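Local coordinates for cytidine deaminase (Mycobacterium leprae, PDB 3R2N), which probably catalyses the zinc-dependent hydrolytic deamination of cytidine to uridine in pyrimidine salvage, working as a homotetramer, at residues D11-A16 / L77-C82. Numbering follows the deposited sequence. Where two conformers were deposited one is given.
Sequences DTLQKA and LVAVYC
CB of Q14, on the helix, sits over one face of the Y81 ring. This atom does most of the touching: it stands 3.4 Å above the ring plane, displaced toward the rim, with CE1 of Y81 the nearest ring atom to Q14 CB, also at 3.4 Å. Measured to the ring centroid the distance from Q14 CB is 3.7 Å, 25° off the normal, a CH-pi contact. CG then passes outside the rim and farther from the ring plane. The chain bends at chi2, and NE2 returns to about the height of CB, still outside the rim but beside the hydroxyl, while OE1 is turned away from the ring on the far side of the amide. Q14 NE2 comes 3.6 Å from Y81 OH, a near approach without a hydrogen bond; NE2 is instead hydrogen-bonded to the carbonyl oxygen of G87, which anchors the amide. The amide plane is turned 80° to the ring, so the two flat groups are almost perpendicular and do not stack. In the three-layer alpha/beta/alpha fold of cytidine deaminases, helix 10-21 packs on one face of the mixed sheet, here against strand 77-83, the middle strand of five; the axes of segments 11-16 and 77-82 approach to 7.8 Å and cross at -43°. Helix 61-71 meets V80 and L77 from the other face, the one toward the zinc site. One residue before Q14, L13 is directed toward the strand from its CB, which meets CB of Y81 at 3.7 Å. With CG anti to the carbonyl carbon, the branch runs back along the strand, where L13 CD1 packs against A79 CB at 4.0 Å and lies near the A79 carbonyl oxygen. F38 of the adjacent strand also touches L13, and V78 and A79 form a classic beta bulge opposite this same phenylalanine.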
ATOM      1  N   ASP D  11      -6.377 -29.953  -4.815  1.00 49.80           N
ATOM      2  CA  ASP D  11      -5.154 -30.453  -5.450  1.00 50.32           C
ATOM      3  C   ASP D  11      -4.717 -29.624  -6.669  1.00 48.35           C
ATOM      4  O   ASP D  11      -3.542 -29.256  -6.805  1.00 47.89           O
ATOM      5  CB  ASP D  11      -5.364 -31.898  -5.898  1.00 52.79           C
ATOM      6  CG  ASP D  11      -4.565 -32.881  -5.080  1.00 57.61           C
ATOM      7  OD1 ASP D  11      -3.317 -32.930  -5.285  1.00 60.71           O
ATOM      8  OD2 ASP D  11      -5.181 -33.604  -4.250  1.00 59.80           O
ATOM      9  N   THR D  12      -5.657 -29.357  -7.570  1.00 46.67           N
ATOM     10  CA  THR D  12      -5.334 -28.633  -8.790  1.00 45.31           C
ATOM     11  C   THR D  12      -4.832 -27.248  -8.445  1.00 42.98           C
ATOM     12  O   THR D  12      -3.782 -26.832  -8.923  1.00 42.66           O
ATOM     13  CB  THR D  12      -6.527 -28.554  -9.711  1.00 45.07           C
ATOM     14  OG1 THR D  12      -6.835 -29.873 -10.147  1.00 48.13           O
ATOM     15  CG2 THR D  12      -6.229 -27.699 -10.924  1.00 44.62           C
ATOM     16  N   LEU D  13      -5.567 -26.553  -7.585  1.00 41.60           N
ATOM     17  CA  LEU D  13      -5.144 -25.232  -7.109  1.00 39.45           C
ATOM     18  C   LEU D  13      -3.746 -25.246  -6.443  1.00 39.63           C
ATOM     19  O   LEU D  13      -2.926 -24.362  -6.701  1.00 38.39           O
ATOM     20  CB  LEU D  13      -6.204 -24.641  -6.182  1.00 38.29           C
ATOM     21  CG  LEU D  13      -7.556 -24.322  -6.818  1.00 37.04           C
ATOM     22  CD1 LEU D  13      -8.469 -23.680  -5.789  1.00 36.31           C
ATOM     23  CD2 LEU D  13      -7.408 -23.415  -8.049  1.00 34.56           C
ATOM     24  N   GLN D  14      -3.460 -26.277  -5.640  1.00 40.87           N
ATOM     25  CA  GLN D  14      -2.188 -26.358  -4.898  1.00 41.31           C
ATOM     26  C   GLN D  14      -0.991 -26.548  -5.835  1.00 41.32           C
ATOM     27  O   GLN D  14       0.037 -25.828  -5.725  1.00 41.37           O
ATOM     28  CB  GLN D  14      -2.286 -27.395  -3.763  1.00 42.81           C
ATOM     29  CG  GLN D  14      -1.280 -28.531  -3.755  1.00 47.21           C
ATOM     30  CD  GLN D  14       0.018 -28.175  -3.095  1.00 50.09           C
ATOM     31  OE1 GLN D  14       1.091 -28.502  -3.603  1.00 52.14           O
ATOM     32  NE2 GLN D  14      -0.061 -27.505  -1.952  1.00 51.00           N
ATOM     33  N   LYS D  15      -1.149 -27.466  -6.787  1.00 41.40           N
ATOM     34  CA  LYS D  15      -0.156 -27.699  -7.846  1.00 41.54           C
ATOM     35  C   LYS D  15       0.045 -26.452  -8.707  1.00 39.70           C
ATOM     36  O   LYS D  15       1.177 -26.113  -9.037  1.00 40.02           O
ATOM     37  CB  LYS D  15      -0.535 -28.896  -8.719  1.00 41.60           C
ATOM     38  CG  LYS D  15      -0.270 -30.252  -8.048  1.00 45.95           C
ATOM     39  CD  LYS D  15      -0.976 -31.382  -8.795  1.00 49.80           C
ATOM     40  CE  LYS D  15      -1.460 -32.454  -7.835  1.00 55.03           C
ATOM     41  NZ  LYS D  15      -0.600 -33.694  -7.776  1.00 56.69           N
ATOM     42  N   ALA D  16      -1.047 -25.782  -9.064  1.00 38.26           N
ATOM     43  CA  ALA D  16      -0.969 -24.558  -9.895  1.00 37.03           C
ATOM     44  C   ALA D  16      -0.234 -23.438  -9.177  1.00 36.01           C
ATOM     45  O   ALA D  16       0.554 -22.721  -9.790  1.00 35.98           O
ATOM     46  CB  ALA D  16      -2.341 -24.096 -10.312  1.00 35.51           C
ATOM     47  N   LEU D  77     -14.178 -14.418  -7.866  1.00 34.64           N
ATOM     48  CA  LEU D  77     -13.373 -15.516  -7.335  1.00 34.07           C
ATOM     49  C   LEU D  77     -14.244 -16.504  -6.606  1.00 34.00           C
ATOM     50  O   LEU D  77     -15.190 -16.131  -5.922  1.00 34.57           O
ATOM     51  CB  LEU D  77     -12.288 -14.992  -6.391  1.00 34.10           C
ATOM     52  CG  LEU D  77     -11.112 -14.233  -7.011  1.00 34.32           C
ATOM     53  CD1 LEU D  77     -10.292 -13.663  -5.909  1.00 35.30           C
ATOM     54  CD2 LEU D  77     -10.257 -15.133  -7.880  1.00 33.77           C
ATOM     55  N   VAL D  78     -13.925 -17.776  -6.739  1.00 33.55           N
ATOM     56  CA  VAL D  78     -14.730 -18.792  -6.102  1.00 33.73           C
ATOM     57  C   VAL D  78     -13.929 -19.654  -5.104  1.00 33.56           C
ATOM     58  O   VAL D  78     -14.443 -20.040  -4.053  1.00 33.71           O
ATOM     59  CB  VAL D  78     -15.479 -19.581  -7.206  1.00 34.80           C
ATOM     60  CG1 VAL D  78     -15.529 -21.055  -6.942  1.00 36.56           C
ATOM     61  CG2 VAL D  78     -16.869 -18.977  -7.411  1.00 35.55           C
ATOM     62  N   ALA D  79     -12.661 -19.927  -5.410  1.00 32.90           N
ATOM     63  CA  ALA D  79     -11.814 -20.681  -4.491  1.00 32.74           C
ATOM     64  C   ALA D  79     -10.361 -20.271  -4.661  1.00 32.26           C
ATOM     65  O   ALA D  79      -9.905 -20.070  -5.788  1.00 32.11           O
ATOM     66  CB  ALA D  79     -11.983 -22.190  -4.695  1.00 32.99           C
ATOM     67  N   VAL D  80      -9.635 -20.163  -3.549  1.00 31.65           N
ATOM     68  CA  VAL D  80      -8.251 -19.674  -3.577  1.00 31.46           C
ATOM     69  C   VAL D  80      -7.345 -20.514  -2.672  1.00 32.26           C
ATOM     70  O   VAL D  80      -7.731 -20.870  -1.545  1.00 32.35           O
ATOM     71  CB  VAL D  80      -8.170 -18.184  -3.135  1.00 30.75           C
ATOM     72  CG1 VAL D  80      -6.741 -17.703  -3.083  1.00 29.88           C
ATOM     73  CG2 VAL D  80      -8.958 -17.320  -4.059  1.00 30.65           C
ATOM     74  N   TYR D  81      -6.138 -20.807  -3.169  1.00 32.08           N
ATOM     75  CA  TYR D  81      -5.135 -21.580  -2.440  1.00 32.43           C
ATOM     76  C   TYR D  81      -3.776 -20.862  -2.553  1.00 32.35           C
ATOM     77  O   TYR D  81      -3.194 -20.788  -3.652  1.00 32.27           O
ATOM     78  CB  TYR D  81      -5.036 -22.985  -3.059  1.00 32.91           C
ATOM     79  CG  TYR D  81      -4.476 -24.090  -2.164  1.00 33.94           C
ATOM     80  CD1 TYR D  81      -4.990 -25.376  -2.219  1.00 35.33           C
ATOM     81  CD2 TYR D  81      -3.414 -23.857  -1.290  1.00 34.05           C
ATOM     82  CE1 TYR D  81      -4.479 -26.403  -1.393  1.00 35.56           C
ATOM     83  CE2 TYR D  81      -2.889 -24.879  -0.482  1.00 33.53           C
ATOM     84  CZ  TYR D  81      -3.432 -26.131  -0.534  1.00 35.66           C
ATOM     85  OH  TYR D  81      -2.914 -27.109   0.275  1.00 36.68           O
ATOM     86  N   CYS D  82      -3.289 -20.333  -1.428  1.00 32.40           N
ATOM     87  CA  CYS D  82      -2.003 -19.642  -1.387  0.70 32.78           C
ATOM     88  C   CYS D  82      -0.916 -20.558  -0.797  1.00 33.48           C
ATOM     89  O   CYS D  82      -1.165 -21.321   0.163  1.00 34.48           O
ATOM     90  CB  CYS D  82      -2.167 -18.361  -0.572  0.70 32.84           C
ATOM     91  SG  CYS D  82      -0.825 -17.185  -0.595  0.70 34.31           S
TER